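Local coordinates for protein trypsin-like serine protease (Magnetospirillum magneticum, PDB 5HMA) that promotes magnetite formation and activates the MamE protease; this protease-like domain, probably not an active protease, binds transition metals, at residues I35-L38 / H39-S42. Residues are numbered along the deposited sequence; the frame is centred on the assembly and turned at random.
Sequences ITTL and HSVS
Thr37 and Ser40 turn their hydroxyls toward one another: the first is rotated well off a staggered position (chi1 29°), and the second swings opposite its own carbonyl carbon, beside the backbone N (chi1 -59°). OG1 of Thr37 and OG of Ser40 thereby form a hydrogen bond of 2.7 Å, and the main chain draws the same residues together, Ser40 N donating to Thr37 O at 3.2 Å. That N-H comes in from above the plane of the carbonyl, away from the lone-pair direction. The imidazole of His39 lies alongside the Thr37 side chain, CE1 standing 3.9 Å from Thr37 CB, while Ser40 OG sits over one ring face, displaced toward its rim.

The switch from strand 33-37 to a single helical turn illustrates how the trypsin fold presents a histidine beside its cleft: His39 probably occupies the position of the catalytic histidine of active relatives, and its ND1 is hydrogen-bonded to Asp72, as in the His–Asp pair of the catalytic triad. Thr148, which also touches Thr37 and His39, probably stands where those enzymes carry the nucleophilic serine, consistent with a repurposed, inactive protease domain.

The turn is closed by a shared acceptor. Leu38 O takes Val41 N at 3.0 Å, above its carbonyl plane, and Ser42 N at an equal distance, nearly end-on to the C=O bond (176°). Leu38 CD1 comes within 4.1 Å of Ser42 CB. On the buried side, Thr36 meets Val41 methyl to methyl, CG2 of the former 4.0 Å from CG1 of the latter, and both pack on Val12; the hydroxyl of Thr36 is bonded to the backbone oxygen of Ser24 in the adjoining strand of the barrel.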
ATOM      1  N   ILE A  35      -4.538  -4.446   1.269  1.00 46.19           N
ATOM      2  CA  ILE A  35      -4.299  -3.353   2.207  1.00 46.76           C
ATOM      3  C   ILE A  35      -4.004  -2.079   1.425  1.00 53.26           C
ATOM      4  O   ILE A  35      -3.230  -2.096   0.465  1.00 48.93           O
ATOM      5  CB  ILE A  35      -3.148  -3.659   3.166  1.00 51.65           C
ATOM      6  CG1 ILE A  35      -3.528  -4.792   4.118  1.00 54.78           C
ATOM      7  CG2 ILE A  35      -2.809  -2.415   3.977  1.00 50.16           C
ATOM      8  CD1 ILE A  35      -4.487  -4.353   5.194  1.00 63.98           C
ATOM      9  N   THR A  36      -4.618  -0.973   1.831  1.00 50.45           N
ATOM     10  CA  THR A  36      -4.342   0.301   1.193  1.00 43.26           C
ATOM     11  C   THR A  36      -4.515   1.400   2.245  1.00 50.61           C
ATOM     12  O   THR A  36      -4.824   1.094   3.399  1.00 55.65           O
ATOM     13  CB  THR A  36      -5.263   0.524  -0.039  1.00 45.76           C
ATOM     14  OG1 THR A  36      -4.815   1.674  -0.770  1.00 51.24           O
ATOM     15  CG2 THR A  36      -6.721   0.715   0.393  1.00 36.18           C
ATOM     16  N   THR A  37      -4.285   2.660   1.870  1.00 44.72           N
ATOM     17  CA  THR A  37      -4.428   3.782   2.805  1.00 53.19           C
ATOM     18  C   THR A  37      -5.892   4.180   2.937  1.00 50.05           C
ATOM     19  O   THR A  37      -6.600   4.271   1.934  1.00 47.21           O
ATOM     20  CB  THR A  37      -3.613   5.012   2.359  1.00 58.39           C
ATOM     21  OG1 THR A  37      -3.507   5.024   0.924  1.00 52.69           O
ATOM     22  CG2 THR A  37      -2.213   4.993   2.984  1.00 56.80           C
ATOM     23  N   LEU A  38      -6.342   4.416   4.167  1.00 51.66           N
ATOM     24  CA  LEU A  38      -7.753   4.709   4.424  1.00 53.72           C
ATOM     25  C   LEU A  38      -8.225   6.009   3.746  1.00 58.30           C
ATOM     26  O   LEU A  38      -9.267   6.020   3.089  1.00 57.23           O
ATOM     27  CB  LEU A  38      -8.012   4.773   5.936  1.00 53.14           C
ATOM     28  CG  LEU A  38      -9.453   5.074   6.361  1.00 58.51           C
ATOM     29  CD1 LEU A  38     -10.418   4.105   5.705  1.00 54.36           C
ATOM     30  CD2 LEU A  38      -9.609   5.026   7.879  1.00 52.15           C
ATOM     31  N   HIS A  39      -7.461   7.095   3.879  1.00 56.20           N
ATOM     32  CA  HIS A  39      -7.864   8.374   3.278  1.00 56.57           C
ATOM     33  C   HIS A  39      -7.999   8.290   1.752  1.00 62.86           C
ATOM     34  O   HIS A  39      -8.660   9.120   1.142  1.00 57.05           O
ATOM     35  CB  HIS A  39      -6.876   9.491   3.647  1.00 59.81           C
ATOM     36  CG  HIS A  39      -5.574   9.434   2.899  1.00 66.90           C
ATOM     37  ND1 HIS A  39      -4.455   8.794   3.392  1.00 68.75           N
ATOM     38  CD2 HIS A  39      -5.210   9.954   1.702  1.00 65.41           C
ATOM     39  CE1 HIS A  39      -3.463   8.916   2.527  1.00 64.51           C
ATOM     40  NE2 HIS A  39      -3.894   9.620   1.495  1.00 60.49           N
ATOM     41  N   SER A  40      -7.391   7.282   1.136  1.00 55.46           N
ATOM     42  CA  SER A  40      -7.459   7.140  -0.315  1.00 51.20           C
ATOM     43  C   SER A  40      -8.798   6.572  -0.791  1.00 54.24           C
ATOM     44  O   SER A  40      -9.186   6.772  -1.942  1.00 58.53           O
ATOM     45  CB  SER A  40      -6.321   6.240  -0.821  1.00 46.02           C
ATOM     46  OG  SER A  40      -5.065   6.769  -0.466  1.00 61.20           O
ATOM     47  N   VAL A  41      -9.501   5.855   0.078  1.00 55.53           N
ATOM     48  CA  VAL A  41     -10.706   5.160  -0.363  1.00 55.64           C
ATOM     49  C   VAL A  41     -11.961   5.599   0.383  1.00 60.29           C
ATOM     50  O   VAL A  41     -13.069   5.374  -0.098  1.00 59.44           O
ATOM     51  CB  VAL A  41     -10.540   3.638  -0.233  1.00 58.51           C
ATOM     52  CG1 VAL A  41      -9.440   3.157  -1.147  1.00 56.81           C
ATOM     53  CG2 VAL A  41     -10.258   3.250   1.222  1.00 52.60           C
ATOM     54  N   SER A  42     -11.793   6.227   1.543  1.00 58.55           N
ATOM     55  CA  SER A  42     -12.923   6.458   2.446  1.00 69.73           C
ATOM     56  C   SER A  42     -14.020   7.352   1.861  1.00 77.68           C
ATOM     57  O   SER A  42     -15.145   7.372   2.364  1.00 70.80           O
ATOM     58  CB  SER A  42     -12.428   7.062   3.755  1.00 64.85           C
ATOM     59  OG  SER A  42     -11.817   8.315   3.512  1.00 67.61           O
TER